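Local coordinates for protein chitinase (Thermococcus chitonophagus, PDB 5XSW) that probably hydrolyses chitin internally as an endochitinase, the helical part of this two-part fragment carrying the bound glycan, at residues Phe33-Ile38 with Ile68-Arg73; Thr39-Gly44 with Pro97-Ile102; Thr43-Ser48 with Glu87-Gly92. One frame throughout, in Å; residues are numbered along the deposited sequence.

Contact 1: residues Phe33-Ile38 with Ile68-Arg73; sequences FDIKNI and IDLTWR
Ile38 and Ile68 form an antiparallel hydrogen-bonded pair: Ile38 N donates to Ile68 O at 2.9 Å, and Ile68 N returns a nearly straight bond to Ile38 O at 2.7 Å (N-H...O 173°). Past Asn37 and Asp69 the chains diverge, and a water spans the gap. It accepts from Leu70 N at 3.0 Å and donates to Ile35 O at 2.7 Å, with a weaker bond to Lys36 O. Asp69 closes an Asx turn, its OD1 accepting from Thr71 N at 2.8 Å from above the carboxylate plane; the same oxygen meets Arg482 in a salt bridge. Outside the polar frame, Leu70 is the hub of an apolar cluster. Ile38 turns its CD1 against Leu70 CD1 at 3.6 Å; a chi2 of 94°, off the staggered positions, swings the methyl there. Ile35 CG2 reaches the same Leu70 methyl more loosely, at 4.1 Å. Leu19 of strand 12-21 touches both Ile38 and Leu70, so the cluster faces the other sheet, while Phe76 of strand 75-77 adjoins Ile35 and Leu70. On the opposite edge of strand 32-41, Lys36 and Asn37 form a classic bulge against His103 of strand 98-104.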
ATOM      1  N   PHE A  33     -18.472  -1.519  -8.826  1.00 28.62           N
ATOM      2  CA  PHE A  33     -18.215  -1.109 -10.221  1.00 28.77           C
ATOM      3  C   PHE A  33     -17.608   0.254 -10.223  1.00 25.38           C
ATOM      4  O   PHE A  33     -18.161   1.196  -9.644  1.00 29.39           O
ATOM      5  CB  PHE A  33     -19.540  -1.118 -11.068  1.00 29.21           C
ATOM      6  CG  PHE A  33     -20.189  -2.459 -11.128  1.00 29.78           C
ATOM      7  CD1 PHE A  33     -19.689  -3.453 -11.961  1.00 34.75           C
ATOM      8  CD2 PHE A  33     -21.287  -2.748 -10.344  1.00 34.04           C
ATOM      9  CE1 PHE A  33     -20.295  -4.716 -12.019  1.00 36.30           C
ATOM     10  CE2 PHE A  33     -21.891  -4.013 -10.373  1.00 34.92           C
ATOM     11  CZ  PHE A  33     -21.391  -5.000 -11.199  1.00 37.99           C
ATOM     12  N   ASP A  34     -16.474   0.405 -10.892  1.00 25.56           N
ATOM     13  CA  ASP A  34     -15.859   1.705 -11.034  1.00 21.44           C
ATOM     14  C   ASP A  34     -16.089   2.173 -12.483  1.00 29.69           C
ATOM     15  O   ASP A  34     -15.591   1.536 -13.407  1.00 26.87           O
ATOM     16  CB  ASP A  34     -14.346   1.664 -10.764  1.00 25.03           C
ATOM     17  CG  ASP A  34     -14.009   1.516  -9.274  1.00 30.59           C
ATOM     18  OD1 ASP A  34     -14.952   1.430  -8.468  1.00 26.42           O
ATOM     19  OD2 ASP A  34     -12.794   1.488  -8.966  1.00 26.58           O
ATOM     20  N   ILE A  35     -16.815   3.270 -12.647  1.00 29.82           N
ATOM     21  CA  ILE A  35     -17.172   3.744 -14.012  1.00 27.37           C
ATOM     22  C   ILE A  35     -16.282   4.862 -14.472  1.00 22.43           C
ATOM     23  O   ILE A  35     -16.237   5.929 -13.861  1.00 31.56           O
ATOM     24  CB  ILE A  35     -18.663   4.166 -14.026  1.00 30.66           C
ATOM     25  CG1 ILE A  35     -19.502   2.895 -13.726  1.00 33.83           C
ATOM     26  CG2 ILE A  35     -19.011   4.789 -15.398  1.00 27.67           C
ATOM     27  CD1 ILE A  35     -20.976   3.096 -13.820  1.00 48.96           C
ATOM     28  N   LYS A  36     -15.514   4.614 -15.539  1.00 24.62           N
ATOM     29  CA  LYS A  36     -14.718   5.652 -16.170  1.00 26.26           C
ATOM     30  C   LYS A  36     -15.610   6.754 -16.810  1.00 35.53           C
ATOM     31  O   LYS A  36     -15.430   7.950 -16.569  1.00 26.37           O
ATOM     32  CB  LYS A  36     -13.837   5.025 -17.240  1.00 27.06           C
ATOM     33  CG  LYS A  36     -12.793   5.974 -17.846  1.00 34.84           C
ATOM     34  CD  LYS A  36     -12.200   5.363 -19.134  1.00 43.91           C
ATOM     35  CE  LYS A  36     -10.965   6.119 -19.638  1.00 64.86           C
ATOM     36  NZ  LYS A  36      -9.736   5.956 -18.750  1.00 71.84           N
ATOM     37  N   ASN A  37     -16.553   6.323 -17.656  1.00 32.79           N
ATOM     38  CA  ASN A  37     -17.538   7.240 -18.217  1.00 28.22           C
ATOM     39  C   ASN A  37     -18.682   6.411 -18.816  1.00 31.37           C
ATOM     40  O   ASN A  37     -18.655   5.173 -18.769  1.00 26.45           O
ATOM     41  CB  ASN A  37     -16.905   8.200 -19.240  1.00 26.95           C
ATOM     42  CG  ASN A  37     -16.095   7.508 -20.298  1.00 29.84           C
ATOM     43  OD1 ASN A  37     -16.542   6.526 -20.888  1.00 33.75           O
ATOM     44  ND2 ASN A  37     -14.899   8.044 -20.580  1.00 32.23           N
ATOM     45  N   ILE A  38     -19.726   7.103 -19.250  1.00 29.79           N
ATOM     46  CA  ILE A  38     -20.873   6.458 -19.915  1.00 28.39           C
ATOM     47  C   ILE A  38     -20.951   7.201 -21.280  1.00 27.47           C
ATOM     48  O   ILE A  38     -20.914   8.425 -21.305  1.00 30.93           O
ATOM     49  CB  ILE A  38     -22.205   6.632 -19.175  1.00 32.32           C
ATOM     50  CG1 ILE A  38     -22.150   6.141 -17.727  1.00 36.81           C
ATOM     51  CG2 ILE A  38     -23.376   5.862 -19.887  1.00 27.30           C
ATOM     52  CD1 ILE A  38     -21.819   7.261 -16.761  1.00 42.85           C
ATOM     53  N   ILE A  68     -20.391  11.048 -20.679  1.00 30.42           N
ATOM     54  CA  ILE A  68     -20.731  11.519 -19.351  1.00 32.63           C
ATOM     55  C   ILE A  68     -19.650  11.051 -18.369  1.00 39.29           C
ATOM     56  O   ILE A  68     -19.370   9.851 -18.298  1.00 33.36           O
ATOM     57  CB  ILE A  68     -22.061  10.996 -18.874  1.00 32.35           C
ATOM     58  CG1 ILE A  68     -23.212  11.505 -19.789  1.00 33.63           C
ATOM     59  CG2 ILE A  68     -22.301  11.441 -17.410  1.00 33.43           C
ATOM     60  CD1 ILE A  68     -24.493  10.686 -19.540  1.00 30.76           C
ATOM     61  N   ASP A  69     -19.063  11.993 -17.642  1.00 36.31           N
ATOM     62  CA  ASP A  69     -18.050  11.697 -16.599  1.00 36.04           C
ATOM     63  C   ASP A  69     -18.703  11.918 -15.230  1.00 34.04           C
ATOM     64  O   ASP A  69     -19.117  13.023 -14.931  1.00 36.90           O
ATOM     65  CB  ASP A  69     -16.818  12.588 -16.818  1.00 33.38           C
ATOM     66  CG  ASP A  69     -15.710  12.405 -15.737  1.00 37.80           C
ATOM     67  OD1 ASP A  69     -15.913  11.683 -14.769  1.00 35.71           O
ATOM     68  OD2 ASP A  69     -14.656  13.038 -15.882  1.00 37.01           O
ATOM     69  N   LEU A  70     -18.831  10.855 -14.426  1.00 31.14           N
ATOM     70  CA  LEU A  70     -19.528  10.941 -13.163  1.00 29.14           C
ATOM     71  C   LEU A  70     -18.656  11.538 -12.044  1.00 34.87           C
ATOM     72  O   LEU A  70     -19.141  11.697 -10.932  1.00 32.63           O
ATOM     73  CB  LEU A  70     -20.026   9.563 -12.729  1.00 31.24           C
ATOM     74  CG  LEU A  70     -21.006   8.878 -13.685  1.00 36.71           C
ATOM     75  CD1 LEU A  70     -21.265   7.435 -13.240  1.00 30.63           C
ATOM     76  CD2 LEU A  70     -22.352   9.692 -13.734  1.00 35.00           C
ATOM     77  N   THR A  71     -17.407  11.849 -12.380  1.00 30.27           N
ATOM     78  CA  THR A  71     -16.406  12.446 -11.469  1.00 36.38           C
ATOM     79  C   THR A  71     -16.477  11.803 -10.085  1.00 34.74           C
ATOM     80  O   THR A  71     -16.161  10.628  -9.948  1.00 36.36           O
ATOM     81  CB  THR A  71     -16.534  14.029 -11.389  1.00 37.94           C
ATOM     82  OG1 THR A  71     -17.754  14.420 -10.754  1.00 40.97           O
ATOM     83  CG2 THR A  71     -16.466  14.625 -12.769  1.00 43.20           C
ATOM     84  N   TRP A  72     -16.953  12.509  -9.069  1.00 36.73           N
ATOM     85  CA  TRP A  72     -16.886  11.962  -7.711  1.00 32.61           C
ATOM     86  C   TRP A  72     -17.918  10.907  -7.521  1.00 41.91           C
ATOM     87  O   TRP A  72     -17.891  10.165  -6.554  1.00 36.41           O
ATOM     88  CB  TRP A  72     -17.052  13.086  -6.679  1.00 42.93           C
ATOM     89  CG  TRP A  72     -18.435  13.660  -6.638  1.00 48.66           C
ATOM     90  CD1 TRP A  72     -18.925  14.733  -7.368  1.00 45.79           C
ATOM     91  CD2 TRP A  72     -19.521  13.196  -5.824  1.00 43.72           C
ATOM     92  NE1 TRP A  72     -20.262  14.946  -7.045  1.00 47.55           N
ATOM     93  CE2 TRP A  72     -20.645  14.016  -6.107  1.00 49.67           C
ATOM     94  CE3 TRP A  72     -19.662  12.146  -4.907  1.00 50.53           C
ATOM     95  CZ2 TRP A  72     -21.880  13.822  -5.489  1.00 52.33           C
ATOM     96  CZ3 TRP A  72     -20.888  11.956  -4.295  1.00 50.70           C
ATOM     97  CH2 TRP A  72     -21.981  12.792  -4.584  1.00 52.57           C
ATOM     98  N   ARG A  73     -18.835  10.774  -8.468  1.00 34.86           N
ATOM     99  CA  ARG A  73     -19.905   9.785  -8.259  1.00 29.35           C
ATOM    100  C   ARG A  73     -19.757   8.479  -9.085  1.00 29.13           C
ATOM    101  O   ARG A  73     -20.722   7.693  -9.237  1.00 33.67           O
ATOM    102  CB  ARG A  73     -21.246  10.473  -8.563  1.00 38.18           C
ATOM    103  CG  ARG A  73     -22.264  10.236  -7.550  1.00 47.52           C
ATOM    104  CD  ARG A  73     -23.438  11.232  -7.661  1.00 40.98           C
ATOM    105  NE  ARG A  73     -24.587  10.588  -7.043  1.00 45.41           N
ATOM    106  CZ  ARG A  73     -25.813  11.089  -7.013  1.00 46.64           C
ATOM    107  NH1 ARG A  73     -26.762  10.401  -6.416  1.00 42.72           N
ATOM    108  NH2 ARG A  73     -26.073  12.264  -7.583  1.00 43.95           N
TER
HETATM  109  O   HOH W   1     -17.247   8.351 -14.518  1.00 31.68           O

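Contact 2: residues Thr39-Gly44 with Pro97-Ile102; sequences TFETTG and PHNFKI
Four backbone hydrogen bonds zip Thr39-Glu41 to His98-Lys101. Thr39 and Lys101 exchange two, Lys101 N lying 2.9 Å from Thr39 O; Glu41 and His98 exchange the others, with Glu41 N 2.8 Å from His98 O. Polar side-chain bonding across the pair is thin: Asn99 ND2 gives a weak bond to Glu41 OE2 (3.2 Å), and a water links Asn99 O with Thr39 OG1, which is also hydrogen-bonded to His103 NE2 of strand 98-104. The rings make the apolar and CH-pi contacts. Phe40 CB sits over the face of the Phe100 ring, 3.7 Å from its centroid, while the two rings are slid apart and barely overlap. Pro97 CB touches Phe40 CD1 at 3.8 Å. CG of His98 lies between its backbone N and carbonyl carbon (chi1 56°), which brings the ring across to the partner strand, one face against Glu41 CB; ND1 is held by Tyr96 O. Replacing His98 by alanine is likely to leave Glu41 CB without its ring cover and Tyr96 O without the ND1 donor. Between the bonded pairs the register slips by one residue, a beta bulge. Phe40 also touches Ile86 of the second sheet, consistent with the interior of a beta-sandwich.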
ATOM      1  N   THR A  39     -21.028   6.479 -22.386  1.00 33.72           N
ATOM      2  CA  THR A  39     -21.219   7.185 -23.660  1.00 28.30           C
ATOM      3  C   THR A  39     -22.623   6.907 -24.209  1.00 35.87           C
ATOM      4  O   THR A  39     -23.241   5.870 -23.933  1.00 30.55           O
ATOM      5  CB  THR A  39     -20.197   6.781 -24.727  1.00 30.87           C
ATOM      6  OG1 THR A  39     -20.142   5.346 -24.847  1.00 32.49           O
ATOM      7  CG2 THR A  39     -18.796   7.330 -24.424  1.00 34.61           C
ATOM      8  N   PHE A  40     -23.117   7.828 -25.016  1.00 32.26           N
ATOM      9  CA  PHE A  40     -24.280   7.468 -25.819  1.00 32.34           C
ATOM     10  C   PHE A  40     -24.238   8.327 -27.091  1.00 35.12           C
ATOM     11  O   PHE A  40     -23.416   9.228 -27.212  1.00 34.91           O
ATOM     12  CB  PHE A  40     -25.590   7.668 -25.038  1.00 29.29           C
ATOM     13  CG  PHE A  40     -25.886   9.137 -24.707  1.00 34.35           C
ATOM     14  CD1 PHE A  40     -26.604   9.947 -25.599  1.00 35.82           C
ATOM     15  CD2 PHE A  40     -25.474   9.692 -23.495  1.00 37.18           C
ATOM     16  CE1 PHE A  40     -26.897  11.308 -25.283  1.00 34.26           C
ATOM     17  CE2 PHE A  40     -25.737  11.024 -23.158  1.00 32.21           C
ATOM     18  CZ  PHE A  40     -26.473  11.860 -24.068  1.00 37.61           C
ATOM     19  N   GLU A  41     -25.141   8.029 -28.024  1.00 37.31           N
ATOM     20  CA  GLU A  41     -25.155   8.755 -29.285  1.00 39.57           C
ATOM     21  C   GLU A  41     -26.485   9.475 -29.459  1.00 33.04           C
ATOM     22  O   GLU A  41     -27.517   8.991 -29.015  1.00 32.25           O
ATOM     23  CB  GLU A  41     -24.870   7.798 -30.451  1.00 45.69           C
ATOM     24  CG  GLU A  41     -23.408   7.366 -30.481  1.00 40.91           C
ATOM     25  CD  GLU A  41     -23.146   6.142 -31.384  1.00 55.15           C
ATOM     26  OE1 GLU A  41     -22.011   6.017 -31.880  1.00 68.78           O
ATOM     27  OE2 GLU A  41     -24.042   5.294 -31.579  1.00 59.17           O
ATOM     28  N   THR A  42     -26.409  10.669 -30.038  1.00 41.84           N
ATOM     29  CA  THR A  42     -27.585  11.399 -30.495  1.00 40.42           C
ATOM     30  C   THR A  42     -27.165  12.375 -31.607  1.00 44.75           C
ATOM     31  O   THR A  42     -26.020  12.851 -31.634  1.00 40.52           O
ATOM     32  CB  THR A  42     -28.259  12.154 -29.345  1.00 43.67           C
ATOM     33  OG1 THR A  42     -29.322  12.967 -29.854  1.00 38.83           O
ATOM     34  CG2 THR A  42     -27.223  13.056 -28.610  1.00 38.50           C
ATOM     35  N   THR A  43     -28.071  12.631 -32.558  1.00 37.78           N
ATOM     36  CA  THR A  43     -27.843  13.681 -33.556  1.00 35.60           C
ATOM     37  C   THR A  43     -28.454  14.991 -33.073  1.00 38.00           C
ATOM     38  O   THR A  43     -28.272  16.041 -33.691  1.00 36.96           O
ATOM     39  CB  THR A  43     -28.469  13.297 -34.933  1.00 38.66           C
ATOM     40  OG1 THR A  43     -29.856  12.968 -34.739  1.00 36.88           O
ATOM     41  CG2 THR A  43     -27.773  12.085 -35.502  1.00 40.58           C
ATOM     42  N   GLY A  44     -29.219  14.924 -31.992  1.00 34.12           N
ATOM     43  CA  GLY A  44     -29.832  16.113 -31.426  1.00 37.30           C
ATOM     44  C   GLY A  44     -28.821  16.977 -30.678  1.00 47.11           C
ATOM     45  O   GLY A  44     -27.619  16.692 -30.691  1.00 46.44           O
ATOM     46  N   PRO A  97     -31.373   9.440 -27.555  1.00 38.61           N
ATOM     47  CA  PRO A  97     -30.162   8.841 -26.931  1.00 34.46           C
ATOM     48  C   PRO A  97     -30.150   7.337 -27.126  1.00 28.54           C
ATOM     49  O   PRO A  97     -31.098   6.674 -26.736  1.00 35.28           O
ATOM     50  CB  PRO A  97     -30.321   9.209 -25.443  1.00 34.48           C
ATOM     51  CG  PRO A  97     -31.011  10.573 -25.492  1.00 36.30           C
ATOM     52  CD  PRO A  97     -32.013  10.439 -26.673  1.00 33.75           C
ATOM     53  N   HIS A  98     -29.122   6.810 -27.775  1.00 31.63           N
ATOM     54  CA  HIS A  98     -29.087   5.377 -28.059  1.00 43.55           C
ATOM     55  C   HIS A  98     -27.640   4.868 -27.959  1.00 38.86           C
ATOM     56  O   HIS A  98     -26.689   5.658 -27.872  1.00 35.26           O
ATOM     57  CB  HIS A  98     -29.646   5.065 -29.480  1.00 31.66           C
ATOM     58  CG  HIS A  98     -28.933   5.813 -30.555  1.00 33.77           C
ATOM     59  ND1 HIS A  98     -29.201   7.138 -30.828  1.00 32.95           N
ATOM     60  CD2 HIS A  98     -27.966   5.433 -31.427  1.00 31.99           C
ATOM     61  CE1 HIS A  98     -28.402   7.558 -31.798  1.00 35.90           C
ATOM     62  NE2 HIS A  98     -27.653   6.539 -32.188  1.00 33.24           N
ATOM     63  N   ASN A  99     -27.488   3.551 -28.059  1.00 42.72           N
ATOM     64  CA  ASN A  99     -26.189   2.920 -27.944  1.00 38.19           C
ATOM     65  C   ASN A  99     -25.436   3.369 -26.654  1.00 35.74           C
ATOM     66  O   ASN A  99     -24.284   3.803 -26.710  1.00 36.37           O
ATOM     67  CB  ASN A  99     -25.326   3.230 -29.146  1.00 42.49           C
ATOM     68  CG  ASN A  99     -24.182   2.268 -29.263  1.00 54.42           C
ATOM     69  OD1 ASN A  99     -24.250   1.120 -28.754  1.00 56.69           O
ATOM     70  ND2 ASN A  99     -23.106   2.713 -29.896  1.00 65.85           N
ATOM     71  N   PHE A 100     -26.147   3.333 -25.541  1.00 32.62           N
ATOM     72  CA  PHE A 100     -25.586   3.632 -24.228  1.00 39.25           C
ATOM     73  C   PHE A 100     -24.512   2.600 -23.940  1.00 40.88           C
ATOM     74  O   PHE A 100     -24.764   1.419 -24.131  1.00 38.93           O
ATOM     75  CB  PHE A 100     -26.664   3.570 -23.149  1.00 31.66           C
ATOM     76  CG  PHE A 100     -27.457   4.823 -23.039  1.00 42.83           C
ATOM     77  CD1 PHE A 100     -27.022   5.864 -22.235  1.00 32.42           C
ATOM     78  CD2 PHE A 100     -28.633   4.977 -23.765  1.00 37.04           C
ATOM     79  CE1 PHE A 100     -27.751   7.033 -22.128  1.00 39.87           C
ATOM     80  CE2 PHE A 100     -29.377   6.155 -23.654  1.00 35.33           C
ATOM     81  CZ  PHE A 100     -28.935   7.180 -22.848  1.00 39.32           C
ATOM     82  N   LYS A 101     -23.321   3.027 -23.518  1.00 34.92           N
ATOM     83  CA  LYS A 101     -22.334   2.043 -23.067  1.00 36.95           C
ATOM     84  C   LYS A 101     -21.723   2.498 -21.744  1.00 34.19           C
ATOM     85  O   LYS A 101     -21.254   3.623 -21.661  1.00 32.10           O
ATOM     86  CB  LYS A 101     -21.218   1.837 -24.089  1.00 35.47           C
ATOM     87  CG  LYS A 101     -21.643   1.172 -25.389  1.00 53.17           C
ATOM     88  CD  LYS A 101     -20.577   1.448 -26.466  1.00 61.93           C
ATOM     89  CE  LYS A 101     -20.896   0.809 -27.812  1.00 61.98           C
ATOM     90  NZ  LYS A 101     -19.816   1.137 -28.791  1.00 65.53           N
ATOM     91  N   ILE A 102     -21.744   1.626 -20.733  1.00 34.11           N
ATOM     92  CA  ILE A 102     -20.997   1.908 -19.503  1.00 32.68           C
ATOM     93  C   ILE A 102     -19.531   1.495 -19.717  1.00 31.89           C
ATOM     94  O   ILE A 102     -19.249   0.355 -20.070  1.00 35.25           O
ATOM     95  CB  ILE A 102     -21.593   1.179 -18.343  1.00 36.07           C
ATOM     96  CG1 ILE A 102     -22.993   1.704 -18.099  1.00 36.51           C
ATOM     97  CG2 ILE A 102     -20.682   1.355 -17.073  1.00 39.32           C
ATOM     98  CD1 ILE A 102     -23.704   0.986 -16.989  1.00 48.42           C
TER
HETATM   99  O   HOH W   2     -22.024   4.826 -26.863  1.00 36.64           O

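Contact 3: residues Thr43-Ser48 with Glu87-Gly92; sequences TGKVLS and EIQKSG
A classic beta bulge, with Leu47 and Ser48 both set against Glu87, marks this pairing of strand 45-51, outermost in its sheet within this chain, with strand 80-89. Glu87 O takes a bond from Leu47 N at 2.8 Å and a second, weak one from Ser48 N at 3.4 Å; Glu87 N donates to Ser48 O. Past the bulge, regular pairing resumes: Lys45 and Gln89 exchange two backbone bonds, the shorter from Gln89 N to Lys45 O at 2.8 Å. At the far end, where the strands give way to loops, Thr43 OG1 donates to Ser91 O at 2.7 Å, in the carbonyl plane and on a lone pair. A chi1 of 54° places that hydroxyl between the backbone N and carbonyl carbon, facing the other chain segment, and the same oxygen is also bonded to Asn94 N. Val46 CG2 and Ile88 CD1 meet at 3.9 Å on one face of the sheet, the side chains crossing at a slant. Leu47 lays CD1 across the opposing backbone, 3.5 Å from Gln89 N, and against Gln89 CB. Lacking a side chain, Gly44 lets Ile88 CG2 come within 3.9 Å of its CA. Cohesion therefore rests chiefly on backbone bonds and the threonine hydroxyl, with modest apolar contact; Glu87 joins through its backbone and its CB, 3.7 Å from Ser48 OG, while its carboxylate has a long, weak ion pair with Lys12.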
ATOM      1  N   THR A  43     -28.071  12.631 -32.558  1.00 37.78           N
ATOM      2  CA  THR A  43     -27.843  13.681 -33.556  1.00 35.60           C
ATOM      3  C   THR A  43     -28.454  14.991 -33.073  1.00 38.00           C
ATOM      4  O   THR A  43     -28.272  16.041 -33.691  1.00 36.96           O
ATOM      5  CB  THR A  43     -28.469  13.297 -34.933  1.00 38.66           C
ATOM      6  OG1 THR A  43     -29.856  12.968 -34.739  1.00 36.88           O
ATOM      7  CG2 THR A  43     -27.773  12.085 -35.502  1.00 40.58           C
ATOM      8  N   GLY A  44     -29.219  14.924 -31.992  1.00 34.12           N
ATOM      9  CA  GLY A  44     -29.832  16.113 -31.426  1.00 37.30           C
ATOM     10  C   GLY A  44     -28.821  16.977 -30.678  1.00 47.11           C
ATOM     11  O   GLY A  44     -27.619  16.692 -30.691  1.00 46.44           O
ATOM     12  N   LYS A  45     -29.297  18.021 -30.012  1.00 39.96           N
ATOM     13  CA  LYS A  45     -28.408  18.938 -29.300  1.00 39.21           C
ATOM     14  C   LYS A  45     -28.603  18.695 -27.831  1.00 41.56           C
ATOM     15  O   LYS A  45     -29.736  18.710 -27.354  1.00 39.47           O
ATOM     16  CB  LYS A  45     -28.706  20.406 -29.637  1.00 44.11           C
ATOM     17  CG  LYS A  45     -28.031  21.410 -28.667  1.00 52.46           C
ATOM     18  CD  LYS A  45     -28.206  22.893 -29.114  1.00 61.37           C
ATOM     19  CE  LYS A  45     -26.896  23.503 -29.663  1.00 66.27           C
ATOM     20  NZ  LYS A  45     -26.978  24.984 -30.002  1.00 73.27           N
ATOM     21  N   VAL A  46     -27.524  18.430 -27.096  1.00 38.96           N
ATOM     22  CA  VAL A  46     -27.701  18.208 -25.666  1.00 41.71           C
ATOM     23  C   VAL A  46     -28.027  19.553 -24.996  1.00 39.79           C
ATOM     24  O   VAL A  46     -27.244  20.503 -25.100  1.00 42.48           O
ATOM     25  CB  VAL A  46     -26.443  17.585 -25.001  1.00 36.10           C
ATOM     26  CG1 VAL A  46     -26.666  17.469 -23.484  1.00 37.92           C
ATOM     27  CG2 VAL A  46     -26.108  16.236 -25.628  1.00 34.21           C
ATOM     28  N   LEU A  47     -29.153  19.624 -24.297  1.00 42.06           N
ATOM     29  CA  LEU A  47     -29.526  20.840 -23.562  1.00 43.58           C
ATOM     30  C   LEU A  47     -29.018  20.827 -22.121  1.00 48.90           C
ATOM     31  O   LEU A  47     -28.527  21.823 -21.611  1.00 41.93           O
ATOM     32  CB  LEU A  47     -31.045  21.004 -23.553  1.00 47.25           C
ATOM     33  CG  LEU A  47     -31.689  21.185 -24.941  1.00 47.72           C
ATOM     34  CD1 LEU A  47     -33.188  20.910 -24.920  1.00 49.03           C
ATOM     35  CD2 LEU A  47     -31.433  22.576 -25.447  1.00 38.83           C
ATOM     36  N   SER A  48     -29.163  19.688 -21.459  1.00 41.64           N
ATOM     37  CA  SER A  48     -28.682  19.536 -20.091  1.00 44.58           C
ATOM     38  C   SER A  48     -28.591  18.058 -19.675  1.00 45.66           C
ATOM     39  O   SER A  48     -29.399  17.226 -20.099  1.00 40.80           O
ATOM     40  CB  SER A  48     -29.618  20.249 -19.132  1.00 42.17           C
ATOM     41  OG  SER A  48     -30.779  19.449 -19.003  1.00 48.43           O
ATOM     42  N   GLU A  87     -31.670  15.969 -21.250  1.00 37.85           N
ATOM     43  CA  GLU A  87     -32.626  16.685 -22.098  1.00 43.83           C
ATOM     44  C   GLU A  87     -31.993  17.007 -23.434  1.00 44.63           C
ATOM     45  O   GLU A  87     -30.907  17.601 -23.485  1.00 41.91           O
ATOM     46  CB  GLU A  87     -33.112  17.944 -21.403  1.00 42.15           C
ATOM     47  CG  GLU A  87     -34.309  17.636 -20.497  1.00 57.85           C
ATOM     48  CD  GLU A  87     -34.637  18.759 -19.536  1.00 70.57           C
ATOM     49  OE1 GLU A  87     -34.446  19.947 -19.916  1.00 72.35           O
ATOM     50  OE2 GLU A  87     -35.072  18.436 -18.401  1.00 68.80           O
ATOM     51  N   ILE A  88     -32.673  16.596 -24.513  1.00 38.35           N
ATOM     52  CA  ILE A  88     -32.144  16.721 -25.861  1.00 35.02           C
ATOM     53  C   ILE A  88     -33.107  17.606 -26.699  1.00 43.80           C
ATOM     54  O   ILE A  88     -34.329  17.438 -26.635  1.00 41.75           O
ATOM     55  CB  ILE A  88     -32.043  15.343 -26.552  1.00 35.74           C
ATOM     56  CG1 ILE A  88     -31.177  14.360 -25.755  1.00 37.56           C
ATOM     57  CG2 ILE A  88     -31.454  15.479 -27.988  1.00 33.45           C
ATOM     58  CD1 ILE A  88     -29.723  14.669 -25.864  1.00 35.72           C
ATOM     59  N   GLN A  89     -32.568  18.523 -27.470  1.00 41.07           N
ATOM     60  CA  GLN A  89     -33.371  19.196 -28.503  1.00 47.73           C
ATOM     61  C   GLN A  89     -33.366  18.412 -29.819  1.00 38.54           C
ATOM     62  O   GLN A  89     -32.311  18.252 -30.434  1.00 41.83           O
ATOM     63  CB  GLN A  89     -32.835  20.586 -28.740  1.00 46.31           C
ATOM     64  CG  GLN A  89     -33.617  21.359 -29.782  1.00 57.23           C
ATOM     65  CD  GLN A  89     -33.247  22.805 -29.718  1.00 69.49           C
ATOM     66  OE1 GLN A  89     -33.810  23.555 -28.915  1.00 72.73           O
ATOM     67  NE2 GLN A  89     -32.247  23.205 -30.517  1.00 63.47           N
ATOM     68  N   LYS A  90     -34.535  17.924 -30.244  1.00 43.23           N
ATOM     69  CA  LYS A  90     -34.613  16.957 -31.362  1.00 42.44           C
ATOM     70  C   LYS A  90     -34.062  17.511 -32.676  1.00 46.39           C
ATOM     71  O   LYS A  90     -34.389  18.627 -33.063  1.00 47.27           O
ATOM     72  CB  LYS A  90     -36.062  16.505 -31.558  1.00 44.49           C
ATOM     73  CG  LYS A  90     -36.252  15.346 -32.517  1.00 41.38           C
ATOM     74  CD  LYS A  90     -37.681  14.853 -32.398  1.00 43.00           C
ATOM     75  CE  LYS A  90     -37.948  13.643 -33.266  1.00 38.87           C
ATOM     76  NZ  LYS A  90     -39.331  13.127 -33.092  1.00 42.75           N
ATOM     77  N   SER A  91     -33.230  16.740 -33.364  1.00 44.48           N
ATOM     78  CA  SER A  91     -32.737  17.179 -34.659  1.00 40.77           C
ATOM     79  C   SER A  91     -31.968  16.046 -35.268  1.00 49.11           C
ATOM     80  O   SER A  91     -31.461  15.188 -34.539  1.00 44.80           O
ATOM     81  CB  SER A  91     -31.884  18.446 -34.518  1.00 45.60           C
ATOM     82  OG  SER A  91     -30.888  18.511 -35.498  1.00 56.87           O
ATOM     83  N   GLY A  92     -31.893  16.018 -36.599  1.00 37.56           N
ATOM     84  CA  GLY A  92     -31.143  14.992 -37.303  1.00 38.23           C
ATOM     85  C   GLY A  92     -31.917  13.688 -37.356  1.00 35.86           C
ATOM     86  O   GLY A  92     -33.048  13.583 -36.849  1.00 38.49           O
TER

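How the contacts relate
All three contacts lie in the N-terminal all-beta domain, apart from the helical region that binds the glycan. Contacts 1 and 2 share strand 32-41, pairing it with strands 65-69 and 98-104 of one antiparallel sheet; their centres are 15 Å apart and they touch, for example through Ile35 and Ile102. Contact 3 belongs to the other sheet; its centre lies about 11 Å from that of contact 2, with Thr43 and Gly44 shared. Pro97 and Thr42 pack on Ile88, whereas contacts 1 and 3 do not touch. The first segments run in order from 33 to 48 and their partners come as 68-73, 87-92, then 97-102, so contact 1 crosses both others along the chain, and one continuous run passes from one sheet to the other.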